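Local structure of aminopeptidase C (Lactobacillus rhamnosus, 4K7C) at residues L294-D299 and A420-V425; N77-G82 and K251-N256; K28-N33 and D341-D346. The protein is probably a cysteine aminopeptidase of the papain-like C1 family, cleaving residues from the amino ends of peptides. One frame throughout, in Å; residues are numbered along the deposited sequence.

Interaction 1: residues L294-D299 and A420-V425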
ATOM      1  N   LEU A 294     -39.611  -5.102  28.815  1.00 20.13           N
ATOM      2  CA  LEU A 294     -40.420  -4.149  29.583  1.00 18.12           C
ATOM      3  C   LEU A 294     -40.328  -2.765  28.908  1.00 18.80           C
ATOM      4  O   LEU A 294     -39.249  -2.128  28.898  1.00 18.64           O
ATOM      5  CB  LEU A 294     -39.900  -4.065  31.014  1.00 20.13           C
ATOM      6  CG  LEU A 294     -40.445  -3.074  31.997  1.00 21.10           C
ATOM      7  CD1 LEU A 294     -41.905  -3.433  32.185  1.00 23.27           C
ATOM      8  CD2 LEU A 294     -39.675  -3.107  33.280  1.00 23.81           C
ATOM      9  N   ASN A 295     -41.455  -2.315  28.360  1.00 19.19           N
ATOM     10  CA  ASN A 295     -41.518  -1.018  27.727  1.00 19.39           C
ATOM     11  C   ASN A 295     -41.740   0.087  28.712  1.00 21.02           C
ATOM     12  O   ASN A 295     -42.718   0.049  29.482  1.00 23.60           O
ATOM     13  CB  ASN A 295     -42.653  -0.997  26.728  1.00 17.57           C
ATOM     14  CG  ASN A 295     -42.440   0.067  25.668  1.00 18.64           C
ATOM     15  OD1 ASN A 295     -41.301   0.510  25.424  1.00 20.43           O
ATOM     16  ND2 ASN A 295     -43.496   0.498  25.058  1.00 20.94           N
ATOM     17  N   LEU A 296     -40.841   1.075  28.718  1.00 18.83           N
ATOM     18  CA  LEU A 296     -40.914   2.231  29.586  1.00 18.87           C
ATOM     19  C   LEU A 296     -40.670   3.509  28.792  1.00 22.20           C
ATOM     20  O   LEU A 296     -39.974   3.488  27.750  1.00 20.60           O
ATOM     21  CB  LEU A 296     -39.848   2.139  30.657  1.00 20.50           C
ATOM     22  CG  LEU A 296     -39.952   0.917  31.580  1.00 19.26           C
ATOM     23  CD1 LEU A 296     -38.780   0.947  32.517  1.00 19.91           C
ATOM     24  CD2 LEU A 296     -41.282   0.955  32.380  1.00 22.47           C
ATOM     25  N   ASP A 297     -41.196   4.608  29.323  1.00 20.53           N
ATOM     26  CA  ASP A 297     -40.960   5.941  28.774  0.50 22.79           C
ATOM     27  C   ASP A 297     -39.465   6.281  28.822  1.00 22.47           C
ATOM     28  O   ASP A 297     -38.717   5.771  29.652  1.00 19.95           O
ATOM     29  CB  ASP A 297     -41.740   6.990  29.561  0.50 23.02           C
ATOM     30  CG  ASP A 297     -41.179   7.207  30.916  0.50 24.20           C
ATOM     31  OD1 ASP A 297     -41.408   6.343  31.778  0.50 24.28           O
ATOM     32  OD2 ASP A 297     -40.509   8.231  31.127  0.50 27.16           O
ATOM     33  N   ILE A 298     -39.057   7.182  27.960  1.00 22.89           N
ATOM     34  CA  ILE A 298     -37.630   7.480  27.742  1.00 21.87           C
ATOM     35  C   ILE A 298     -37.012   8.120  28.938  1.00 22.78           C
ATOM     36  O   ILE A 298     -35.906   7.791  29.235  1.00 21.03           O
ATOM     37  CB  ILE A 298     -37.384   8.337  26.437  1.00 23.27           C
ATOM     38  CG1 ILE A 298     -35.892   8.388  26.019  1.00 20.73           C
ATOM     39  CG2 ILE A 298     -37.916   9.747  26.631  1.00 25.31           C
ATOM     40  CD1 ILE A 298     -35.311   6.992  25.797  1.00 23.14           C
ATOM     41  N   ASP A 299     -37.703   8.953  29.706  1.00 22.28           N
ATOM     42  CA  ASP A 299     -37.056   9.505  30.922  1.00 23.73           C
ATOM     43  C   ASP A 299     -36.673   8.439  31.982  1.00 22.35           C
ATOM     44  O   ASP A 299     -35.585   8.474  32.581  1.00 22.69           O
ATOM     45  CB  ASP A 299     -37.987  10.574  31.569  1.00 24.89           C
ATOM     46  CG  ASP A 299     -38.071  11.856  30.711  1.00 33.93           C
ATOM     47  OD1 ASP A 299     -37.123  12.172  29.977  1.00 28.55           O
ATOM     48  OD2 ASP A 299     -39.090  12.521  30.782  1.00 36.99           O
ATOM     49  N   ALA A 420     -40.303  -0.865  42.883  1.00 30.22           N
ATOM     50  CA  ALA A 420     -41.081  -2.056  43.200  1.00 29.88           C
ATOM     51  C   ALA A 420     -42.223  -2.319  42.244  1.00 28.13           C
ATOM     52  O   ALA A 420     -42.504  -3.459  41.890  1.00 29.40           O
ATOM     53  CB  ALA A 420     -41.644  -1.914  44.639  1.00 33.20           C
ATOM     54  N   GLU A 421     -42.937  -1.262  41.874  1.00 30.58           N
ATOM     55  CA  GLU A 421     -44.049  -1.349  40.935  1.00 30.54           C
ATOM     56  C   GLU A 421     -43.625  -2.090  39.627  1.00 23.82           C
ATOM     57  O   GLU A 421     -44.371  -2.928  39.077  1.00 27.44           O
ATOM     58  CB  GLU A 421     -44.503   0.067  40.557  1.00 32.10           C
ATOM     59  CG  GLU A 421     -45.553   0.016  39.468  1.00 34.74           C
ATOM     60  CD  GLU A 421     -45.961   1.366  38.888  1.00 39.06           C
ATOM     61  OE1 GLU A 421     -45.405   2.442  39.252  1.00 41.82           O
ATOM     62  OE2 GLU A 421     -46.872   1.315  38.065  1.00 41.09           O
ATOM     63  N   LEU A 422     -42.418  -1.766  39.166  1.00 26.89           N
ATOM     64  CA  LEU A 422     -41.901  -2.413  37.928  1.00 23.33           C
ATOM     65  C   LEU A 422     -41.350  -3.797  38.186  1.00 24.35           C
ATOM     66  O   LEU A 422     -41.522  -4.646  37.400  1.00 22.15           O
ATOM     67  CB  LEU A 422     -40.926  -1.512  37.151  1.00 26.86           C
ATOM     68  CG  LEU A 422     -41.373  -0.088  36.765  1.00 27.15           C
ATOM     69  CD1 LEU A 422     -40.291   0.584  35.956  1.00 30.36           C
ATOM     70  CD2 LEU A 422     -42.660  -0.150  35.962  1.00 33.33           C
ATOM     71  N   GLN A 423     -40.758  -4.038  39.347  1.00 25.92           N
ATOM     72  CA  GLN A 423     -40.458  -5.416  39.736  1.00 27.32           C
ATOM     73  C   GLN A 423     -41.659  -6.286  39.767  1.00 29.23           C
ATOM     74  O   GLN A 423     -41.578  -7.450  39.365  1.00 27.77           O
ATOM     75  CB  GLN A 423     -39.676  -5.460  41.033  1.00 27.57           C
ATOM     76  CG  GLN A 423     -38.392  -4.653  40.927  1.00 29.89           C
ATOM     77  CD  GLN A 423     -37.438  -4.886  42.074  1.00 31.12           C
ATOM     78  OE1 GLN A 423     -37.195  -6.017  42.424  1.00 45.99           O
ATOM     79  NE2 GLN A 423     -36.808  -3.864  42.552  1.00 35.46           N
ATOM     80  N   ASP A 424     -42.808  -5.702  40.127  1.00 30.80           N
ATOM     81  CA  ASP A 424     -44.068  -6.445  40.173  1.00 31.75           C
ATOM     82  C   ASP A 424     -44.711  -6.716  38.840  1.00 28.16           C
ATOM     83  O   ASP A 424     -45.256  -7.815  38.599  1.00 27.60           O
ATOM     84  CB  ASP A 424     -45.079  -5.688  41.068  1.00 31.55           C
ATOM     85  CG  ASP A 424     -44.757  -5.795  42.584  1.00 36.07           C
ATOM     86  OD1 ASP A 424     -44.103  -6.738  43.035  1.00 36.41           O
ATOM     87  OD2 ASP A 424     -45.176  -4.910  43.340  1.00 42.63           O
ATOM     88  N   VAL A 425     -44.677  -5.707  37.946  1.00 25.50           N
ATOM     89  CA  VAL A 425     -45.085  -5.936  36.567  1.00 26.82           C
ATOM     90  C   VAL A 425     -44.332  -7.141  36.013  1.00 24.40           C
ATOM     91  O   VAL A 425     -44.916  -8.092  35.414  1.00 23.35           O
ATOM     92  CB  VAL A 425     -44.797  -4.698  35.672  1.00 26.89           C
ATOM     93  CG1 VAL A 425     -44.959  -5.067  34.210  1.00 28.12           C
ATOM     94  CG2 VAL A 425     -45.717  -3.518  36.053  1.00 29.99           C
TER
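Leu296 and Leu422 meet tip to tip, and this is the tighter part of the contact. Leu296 CD2 lies 3.7 Å from Leu422 CD1, and Leu296 CD1 is 3.8 Å from that same methyl. Leu422 CD1 therefore sits against both branches of Leu296. Leu422 CD2 adds a looser touch, 4.0 Å from Leu296 CD2. The torsion of Leu296 matters here. Its CG lies opposite the carbonyl carbon (chi1 -61°), which brings the branched end closer to the helix than the direction of CB suggests. The second part is thinner. Leu294 and Val425 cross obliquely and meet through one methyl each, with Leu294 CD1 4.0 Å from Val425 CG1. Leu294 CD2 also comes to 4.4 Å from Leu422 CB. No hydrogen bond joins the two segments, so apolar packing alone links them.

The outer side of the helix faces solvent: Ala420, Glu421 and Asp424 are exposed, and Val425 is only partly covered. Glu421 forms a salt bridge with Lys274. The aliphatic contact is thus buried on one side of the helix and bordered by charge on another.

Leu294 belongs to strand 293-295, which runs between strand 260-264, parallel to it, and strand 275-279, antiparallel. The backbone of Leu294 hydrogen-bonds to Ser262 and Ile264, and that of Asn295 to Lys274 and His275. Leu296 O accepts a hydrogen bond from Asn265 ND2 just before helix 298-310 begins. Helix 420-429 packs through Leu422 and Val425 against the end of this strand, with Leu422 also touching Lys274.

Interaction 2: residues N77-G82 and K251-N256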
ATOM      1  N   ASN A  77     -18.744  -8.173  26.752  1.00 17.21           N
ATOM      2  CA  ASN A  77     -18.037  -7.020  27.237  1.00 17.22           C
ATOM      3  C   ASN A  77     -18.440  -6.703  28.676  1.00 18.61           C
ATOM      4  O   ASN A  77     -17.592  -6.484  29.532  1.00 19.14           O
ATOM      5  CB  ASN A  77     -18.280  -5.764  26.363  1.00 15.44           C
ATOM      6  CG  ASN A  77     -17.431  -5.753  25.088  1.00 16.17           C
ATOM      7  OD1 ASN A  77     -16.388  -6.408  25.000  1.00 16.80           O
ATOM      8  ND2 ASN A  77     -17.881  -4.940  24.076  1.00 16.32           N
ATOM      9  N   THR A  78     -19.715  -6.718  28.943  1.00 19.38           N
ATOM     10  CA  THR A  78     -20.244  -6.417  30.303  1.00 17.81           C
ATOM     11  C   THR A  78     -19.639  -7.418  31.307  1.00 19.43           C
ATOM     12  O   THR A  78     -19.138  -7.007  32.343  1.00 18.46           O
ATOM     13  CB  THR A  78     -21.769  -6.355  30.451  1.00 17.29           C
ATOM     14  OG1 THR A  78     -22.430  -7.584  30.168  1.00 16.27           O
ATOM     15  CG2 THR A  78     -22.340  -5.204  29.508  1.00 18.56           C
HETATM   16  N   MSE A  79     -19.566  -8.665  30.902  1.00 18.56           N
HETATM   17  CA  MSE A  79     -19.057  -9.760  31.817  1.00 20.14           C
HETATM   18  C   MSE A  79     -17.573  -9.637  32.002  1.00 21.07           C
HETATM   19  O   MSE A  79     -17.073  -9.675  33.109  1.00 19.46           O
HETATM   20  CB  MSE A  79     -19.430 -11.067  31.111  1.00 20.33           C
HETATM   21  CG  MSE A  79     -20.887 -11.332  31.199  1.00 18.56           C
HETATM   22 SE   MSE A  79     -21.352 -12.966  30.253  1.00 25.36          SE
HETATM   23  CE  MSE A  79     -23.215 -12.556  30.342  1.00 28.37           C
ATOM     24  N   ARG A  80     -16.837  -9.416  30.907  1.00 19.72           N
ATOM     25  CA  ARG A  80     -15.362  -9.383  30.982  1.00 18.30           C
ATOM     26  C   ARG A  80     -14.865  -8.153  31.703  1.00 20.01           C
ATOM     27  O   ARG A  80     -13.771  -8.205  32.271  1.00 18.90           O
ATOM     28  CB  ARG A  80     -14.706  -9.459  29.600  1.00 20.50           C
ATOM     29  CG  ARG A  80     -14.646  -8.123  28.845  1.00 21.23           C
ATOM     30  CD  ARG A  80     -14.428  -8.441  27.377  1.00 19.90           C
ATOM     31  NE  ARG A  80     -14.367  -7.248  26.529  1.00 19.20           N
ATOM     32  CZ  ARG A  80     -13.259  -6.601  26.205  1.00 19.62           C
ATOM     33  NH1 ARG A  80     -12.066  -7.077  26.556  1.00 19.11           N
ATOM     34  NH2 ARG A  80     -13.354  -5.524  25.423  1.00 18.40           N
ATOM     35  N   HIS A  81     -15.617  -7.055  31.691  1.00 19.94           N
ATOM     36  CA  HIS A  81     -15.147  -5.893  32.519  1.00 19.69           C
ATOM     37  C   HIS A  81     -15.246  -6.241  34.053  1.00 20.15           C
ATOM     38  O   HIS A  81     -14.414  -5.822  34.844  1.00 22.45           O
ATOM     39  CB  HIS A  81     -15.849  -4.583  32.151  1.00 19.26           C
ATOM     40  CG  HIS A  81     -15.696  -4.187  30.713  1.00 17.06           C
ATOM     41  ND1 HIS A  81     -14.510  -4.322  30.021  1.00 17.05           N
ATOM     42  CD2 HIS A  81     -16.587  -3.676  29.835  1.00 17.89           C
ATOM     43  CE1 HIS A  81     -14.688  -3.901  28.769  1.00 17.78           C
ATOM     44  NE2 HIS A  81     -15.945  -3.545  28.626  1.00 18.09           N
ATOM     45  N   GLY A  82     -16.270  -7.013  34.425  1.00 23.53           N
ATOM     46  CA  GLY A  82     -16.372  -7.584  35.760  1.00 22.85           C
ATOM     47  C   GLY A  82     -15.163  -8.438  36.125  1.00 23.58           C
ATOM     48  O   GLY A  82     -14.521  -8.221  37.154  1.00 22.13           O
ATOM     49  N   LYS A 251     -17.434 -19.178  38.543  1.00 19.49           N
ATOM     50  CA  LYS A 251     -16.332 -18.652  39.357  1.00 19.85           C
ATOM     51  C   LYS A 251     -15.849 -17.260  38.981  1.00 20.90           C
ATOM     52  O   LYS A 251     -15.675 -16.416  39.874  1.00 19.64           O
ATOM     53  CB  LYS A 251     -15.168 -19.634  39.370  1.00 21.52           C
ATOM     54  CG  LYS A 251     -13.937 -19.172  40.125  1.00 25.44           C
ATOM     55  CD  LYS A 251     -12.936 -20.285  40.337  1.00 28.12           C
ATOM     56  CE  LYS A 251     -11.617 -19.766  40.919  1.00 28.16           C
ATOM     57  NZ  LYS A 251     -10.654 -20.902  41.010  1.00 30.92           N
ATOM     58  N   TYR A 252     -15.735 -17.005  37.683  1.00 19.37           N
ATOM     59  CA  TYR A 252     -15.128 -15.764  37.202  1.00 19.47           C
ATOM     60  C   TYR A 252     -16.134 -14.662  36.923  1.00 19.72           C
ATOM     61  O   TYR A 252     -15.792 -13.490  37.066  1.00 20.09           O
ATOM     62  CB  TYR A 252     -14.135 -16.060  36.010  1.00 20.96           C
ATOM     63  CG  TYR A 252     -12.945 -16.763  36.430  1.00 20.99           C
ATOM     64  CD1 TYR A 252     -11.803 -16.044  36.881  1.00 21.25           C
ATOM     65  CD2 TYR A 252     -12.890 -18.172  36.436  1.00 20.51           C
ATOM     66  CE1 TYR A 252     -10.670 -16.741  37.319  1.00 24.52           C
ATOM     67  CE2 TYR A 252     -11.746 -18.876  36.873  1.00 20.64           C
ATOM     68  CZ  TYR A 252     -10.653 -18.144  37.331  1.00 24.78           C
ATOM     69  OH  TYR A 252      -9.496 -18.793  37.797  1.00 29.61           O
ATOM     70  N   VAL A 253     -17.384 -15.037  36.629  1.00 19.88           N
ATOM     71  CA  VAL A 253     -18.424 -14.050  36.425  1.00 20.31           C
ATOM     72  C   VAL A 253     -19.398 -14.075  37.595  1.00 21.71           C
ATOM     73  O   VAL A 253     -19.594 -13.055  38.266  1.00 21.36           O
ATOM     74  CB  VAL A 253     -19.150 -14.258  35.059  1.00 19.73           C
ATOM     75  CG1 VAL A 253     -20.146 -13.115  34.801  1.00 20.72           C
ATOM     76  CG2 VAL A 253     -18.150 -14.183  33.911  1.00 20.58           C
ATOM     77  N   GLY A 254     -20.070 -15.195  37.822  1.00 23.54           N
ATOM     78  CA  GLY A 254     -20.811 -15.342  39.069  1.00 23.17           C
ATOM     79  C   GLY A 254     -22.176 -14.668  39.128  1.00 25.15           C
ATOM     80  O   GLY A 254     -22.776 -14.589  40.214  1.00 25.22           O
ATOM     81  N   TRP A 255     -22.726 -14.249  37.969  1.00 22.27           N
ATOM     82  CA  TRP A 255     -24.036 -13.630  37.913  1.00 21.21           C
ATOM     83  C   TRP A 255     -25.168 -14.641  37.972  1.00 22.72           C
ATOM     84  O   TRP A 255     -24.986 -15.784  37.634  1.00 25.16           O
ATOM     85  CB  TRP A 255     -24.172 -12.840  36.607  1.00 21.74           C
ATOM     86  CG  TRP A 255     -23.220 -11.781  36.420  1.00 21.27           C
ATOM     87  CD1 TRP A 255     -22.267 -11.378  37.259  1.00 22.51           C
ATOM     88  CD2 TRP A 255     -23.116 -10.928  35.255  1.00 24.13           C
ATOM     89  NE1 TRP A 255     -21.568 -10.320  36.729  1.00 23.90           N
ATOM     90  CE2 TRP A 255     -22.072 -10.042  35.485  1.00 26.64           C
ATOM     91  CE3 TRP A 255     -23.822 -10.849  34.069  1.00 27.47           C
ATOM     92  CZ2 TRP A 255     -21.680  -9.057  34.537  1.00 26.27           C
ATOM     93  CZ3 TRP A 255     -23.441  -9.867  33.121  1.00 24.72           C
ATOM     94  CH2 TRP A 255     -22.390  -8.982  33.394  1.00 26.40           C
ATOM     95  N   ASN A 256     -26.297 -14.166  38.502  1.00 22.49           N
ATOM     96  CA  ASN A 256     -27.562 -14.821  38.365  1.00 23.23           C
ATOM     97  C   ASN A 256     -28.245 -14.052  37.270  1.00 21.17           C
ATOM     98  O   ASN A 256     -28.651 -12.876  37.466  1.00 20.03           O
ATOM     99  CB  ASN A 256     -28.346 -14.791  39.664  1.00 24.18           C
ATOM    100  CG  ASN A 256     -29.701 -15.390  39.508  1.00 25.53           C
ATOM    101  OD1 ASN A 256     -30.102 -15.856  38.439  1.00 33.13           O
ATOM    102  ND2 ASN A 256     -30.441 -15.385  40.586  1.00 28.66           N
TER
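Met79 packs over one face of the Trp255 indole and also touches Val253. It is selenomethionine in this derivative, methionine in the native protein. Its CB comes no closer to the indole than 4.3 Å, at Trp255 CH2. From there chi1 of -73° sets CG beside the backbone N and over the six-membered ring. Met79 CG is 3.5 Å from Trp255 CZ3 and equally near CH2. It lies 29° off the ring normal, a CH-pi contact. The same CG is 4.1 Å from Val253 CG1. That valine methyl lies over the same indole face, offset toward its rim, so CG and CG1 share it. Beyond CG the chain is extended. SE is oblique to the ring, 5.2 Å from the six-membered centroid, in a Met-aromatic contact. The tip, CE, ends 3.9 Å from Trp255 CZ3.

Thr78 approaches differently, at the ring edge. Its OG1 lies 3.5 Å from Trp255 CH2, near the ring plane, and is hydrogen-bonded to Ala75 O of its own helix. Gly254, with positive phi, leaves helical geometry, and Trp255 comes next. Its CB is directed toward helix 70-87, and the ring reaches Thr78 and Met79. Without the indole, as with an alanine here, Met79 CG and Val253 CG1 would probably lose the face they share, and a gap is likely to open beside Thr78. Met79 also touches Leu94 and, on helix 142-152, Ile149.

No hydrogen bond crosses between the segments. Their attachment here rests on dispersion and on the electron-rich indole face.

Interaction 3: residues K28-N33 and D341-D346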
ATOM      1  N   LYS A  28     -23.016  21.346  -6.718  1.00 15.26           N
ATOM      2  CA  LYS A  28     -21.640  21.004  -7.021  1.00 15.64           C
ATOM      3  C   LYS A  28     -20.991  20.326  -5.823  1.00 14.83           C
ATOM      4  O   LYS A  28     -20.398  19.252  -5.966  1.00 14.67           O
ATOM      5  CB  LYS A  28     -20.849  22.248  -7.424  1.00 14.97           C
ATOM      6  CG  LYS A  28     -21.286  22.731  -8.803  1.00 14.18           C
ATOM      7  CD  LYS A  28     -20.462  23.908  -9.281  1.00 15.26           C
ATOM      8  CE  LYS A  28     -20.990  24.501 -10.600  1.00 17.07           C
ATOM      9  NZ  LYS A  28     -22.351  25.066 -10.568  1.00 19.74           N
ATOM     10  N   ALA A  29     -21.275  20.834  -4.619  1.00 14.15           N
ATOM     11  CA  ALA A  29     -20.686  20.216  -3.393  1.00 14.61           C
ATOM     12  C   ALA A  29     -21.148  18.790  -3.250  1.00 15.85           C
ATOM     13  O   ALA A  29     -20.343  17.890  -3.035  1.00 14.72           O
ATOM     14  CB  ALA A  29     -20.990  21.047  -2.158  1.00 15.30           C
ATOM     15  N   VAL A  30     -22.436  18.535  -3.392  1.00 14.08           N
ATOM     16  CA  VAL A  30     -22.949  17.208  -3.123  1.00 14.52           C
ATOM     17  C   VAL A  30     -22.603  16.253  -4.261  1.00 14.47           C
ATOM     18  O   VAL A  30     -22.289  15.071  -4.014  1.00 15.15           O
ATOM     19  CB  VAL A  30     -24.466  17.306  -2.954  1.00 14.47           C
ATOM     20  CG1 VAL A  30     -24.993  15.918  -2.634  1.00 16.71           C
ATOM     21  CG2 VAL A  30     -24.821  18.300  -1.795  1.00 15.37           C
HETATM   22  N   MSE A  31     -22.671  16.737  -5.526  1.00 13.99           N
HETATM   23  CA  MSE A  31     -22.231  15.897  -6.667  1.00 14.63           C
HETATM   24  C   MSE A  31     -20.783  15.425  -6.440  1.00 14.53           C
HETATM   25  O   MSE A  31     -20.439  14.287  -6.748  1.00 15.05           O
HETATM   26  CB  MSE A  31     -22.213  16.719  -7.973  1.00 14.06           C
HETATM   27  CG  MSE A  31     -23.646  16.882  -8.492  1.00 14.12           C
HETATM   28 SE   MSE A  31     -23.646  18.106 -10.064  1.00 17.23          SE
HETATM   29  CE  MSE A  31     -23.004  16.795 -11.363  1.00 14.11           C
ATOM     30  N   ASN A  32     -19.921  16.317  -6.003  1.00 13.86           N
ATOM     31  CA  ASN A  32     -18.467  16.052  -5.893  1.00 15.71           C
ATOM     32  C   ASN A  32     -18.083  15.196  -4.673  1.00 15.47           C
ATOM     33  O   ASN A  32     -17.195  14.350  -4.806  1.00 16.81           O
ATOM     34  CB  ASN A  32     -17.679  17.366  -5.832  1.00 14.45           C
ATOM     35  CG  ASN A  32     -17.745  18.179  -7.123  1.00 15.25           C
ATOM     36  OD1 ASN A  32     -17.457  19.384  -7.077  1.00 20.00           O
ATOM     37  ND2 ASN A  32     -18.164  17.594  -8.206  1.00 13.24           N
ATOM     38  N   ASN A  33     -18.796  15.371  -3.554  1.00 13.97           N
ATOM     39  CA  ASN A  33     -18.354  14.883  -2.203  1.00 13.92           C
ATOM     40  C   ASN A  33     -19.322  13.957  -1.542  1.00 14.02           C
ATOM     41  O   ASN A  33     -18.916  13.222  -0.599  1.00 13.68           O
ATOM     42  CB  ASN A  33     -18.007  16.054  -1.296  1.00 14.71           C
ATOM     43  CG  ASN A  33     -16.992  16.996  -1.937  1.00 14.65           C
ATOM     44  OD1 ASN A  33     -15.814  16.676  -2.092  1.00 17.89           O
ATOM     45  ND2 ASN A  33     -17.458  18.155  -2.349  1.00 13.18           N
ATOM     46  N   ASP A 341     -30.949  21.326   6.286  1.00 15.29           N
ATOM     47  CA  ASP A 341     -30.431  22.606   5.850  1.00 19.53           C
ATOM     48  C   ASP A 341     -29.853  22.514   4.444  1.00 17.90           C
ATOM     49  O   ASP A 341     -30.155  23.346   3.536  1.00 17.46           O
ATOM     50  CB  ASP A 341     -29.238  23.017   6.694  1.00 24.34           C
ATOM     51  CG  ASP A 341     -29.610  23.577   8.063  1.00 32.50           C
ATOM     52  OD1 ASP A 341     -30.817  23.875   8.309  1.00 33.87           O
ATOM     53  OD2 ASP A 341     -28.649  23.763   8.873  1.00 35.81           O
ATOM     54  N   LEU A 342     -29.071  21.459   4.185  1.00 17.09           N
ATOM     55  CA  LEU A 342     -28.413  21.281   2.880  1.00 17.69           C
ATOM     56  C   LEU A 342     -29.394  21.179   1.718  1.00 16.10           C
ATOM     57  O   LEU A 342     -29.234  21.881   0.711  1.00 16.75           O
ATOM     58  CB  LEU A 342     -27.605  19.984   2.871  1.00 15.26           C
ATOM     59  CG  LEU A 342     -26.885  19.549   1.600  1.00 15.45           C
ATOM     60  CD1 LEU A 342     -26.040  20.630   0.954  1.00 15.35           C
ATOM     61  CD2 LEU A 342     -25.989  18.332   1.948  1.00 15.29           C
ATOM     62  N   PHE A 343     -30.446  20.397   1.921  1.00 16.03           N
ATOM     63  CA  PHE A 343     -31.421  20.160   0.884  1.00 15.70           C
ATOM     64  C   PHE A 343     -32.681  21.073   0.939  1.00 16.36           C
ATOM     65  O   PHE A 343     -33.580  20.873   0.098  1.00 19.12           O
ATOM     66  CB  PHE A 343     -31.885  18.718   0.877  1.00 16.73           C
ATOM     67  CG  PHE A 343     -30.842  17.744   0.493  1.00 16.59           C
ATOM     68  CD1 PHE A 343     -30.539  17.539  -0.853  1.00 16.45           C
ATOM     69  CD2 PHE A 343     -30.026  17.211   1.427  1.00 17.79           C
ATOM     70  CE1 PHE A 343     -29.585  16.672  -1.250  1.00 17.69           C
ATOM     71  CE2 PHE A 343     -29.006  16.329   1.032  1.00 17.56           C
ATOM     72  CZ  PHE A 343     -28.814  16.035  -0.299  1.00 20.37           C
ATOM     73  N   ASN A 344     -32.707  21.982   1.868  1.00 16.06           N
ATOM     74  CA  ASN A 344     -33.858  22.831   2.161  1.00 18.73           C
ATOM     75  C   ASN A 344     -35.107  22.001   2.242  1.00 20.41           C
ATOM     76  O   ASN A 344     -36.132  22.327   1.606  1.00 19.47           O
ATOM     77  CB  ASN A 344     -33.995  23.994   1.126  1.00 22.19           C
ATOM     78  CG  ASN A 344     -34.981  25.016   1.586  1.00 27.59           C
ATOM     79  OD1 ASN A 344     -35.150  25.197   2.812  1.00 27.28           O
ATOM     80  ND2 ASN A 344     -35.684  25.655   0.643  1.00 26.66           N
ATOM     81  N   THR A 345     -35.072  20.900   3.015  1.00 18.05           N
ATOM     82  CA  THR A 345     -36.176  19.941   3.030  1.00 17.41           C
ATOM     83  C   THR A 345     -36.252  19.461   4.475  1.00 19.53           C
ATOM     84  O   THR A 345     -35.221  19.205   5.119  1.00 19.69           O
ATOM     85  CB  THR A 345     -35.891  18.742   2.112  1.00 19.53           C
ATOM     86  OG1 THR A 345     -35.823  19.186   0.771  1.00 21.19           O
ATOM     87  CG2 THR A 345     -36.958  17.654   2.187  1.00 18.76           C
ATOM     88  N   ASP A 346     -37.465  19.302   4.966  1.00 19.59           N
ATOM     89  CA  ASP A 346     -37.675  18.807   6.331  1.00 21.98           C
ATOM     90  C   ASP A 346     -37.710  17.299   6.270  1.00 20.05           C
ATOM     91  O   ASP A 346     -38.529  16.708   5.566  1.00 22.44           O
ATOM     92  CB  ASP A 346     -38.995  19.413   6.830  1.00 23.45           C
ATOM     93  CG  ASP A 346     -39.290  19.037   8.302  1.00 26.36           C
ATOM     94  OD1 ASP A 346     -38.614  18.168   8.881  1.00 25.89           O
ATOM     95  OD2 ASP A 346     -40.170  19.668   8.877  1.00 31.76           O
TER
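Val30 carries the larger share of this contact, and it uses its two methyls on different partners. CG2 meets the branched end of Leu342 tip to tip. It lies 3.8 Å from Leu342 CD1 and 3.9 Å from Leu342 CD2, close to the middle of the fork. Val30 CG1 points opposite the backbone N (chi1 -178°) and makes a looser, oblique approach to Phe343, 4.5 Å from CZ. Leu342 supports that ring from its own segment. Its CG lies 3.8 Å above the plane of the Phe343 ring, toward the rim. Leu342 also touches Leu26 and Thr38 of helix 23-39.

Asn344, with positive phi, leaves the helix in a Schellman motif. Thr345 OG1 then hydrogen-bonds back to Phe343 O at 2.9 Å, coming from above the carbonyl plane and not on a lone pair. The same carbonyl accepts a hydrogen bond from Arg213 NE of a second subunit.

The contact therefore lies where subunits meet in the six-chain assembly. Val30 packs on Thr218 and Phe343 on Leu175, both of the second subunit. On helix 23-39, Asn33 ND2 hydrogen-bonds to Ala29 O at 3.0 Å, in the carbonyl plane and on a lone pair. Asn33 ND2 also hydrogen-bonds to Ala37 O of a third subunit.

How the interactions relate
The three contacts do not touch. Interactions 1 and 2 are the closest pair, with centres 25 Å apart and nearest atoms about 12 Å apart. Interaction 3 is remote, its centre 43 Å from that of interaction 1 and 48 Å from that of interaction 2. It lies across the chain's centre from interaction 2. Only interaction 3 is touched by other subunits. Helix 70-87 in interaction 2 probably corresponds to the papain helix whose N-terminal end carries the catalytic cysteine. A glycerol, probably from the crystallisation liquor, comes within about 3 Å of the Trp255 side chain (nearest atoms). In sequence, interaction 2 closes before interaction 1 opens, while interactions 1 and 3 alternate.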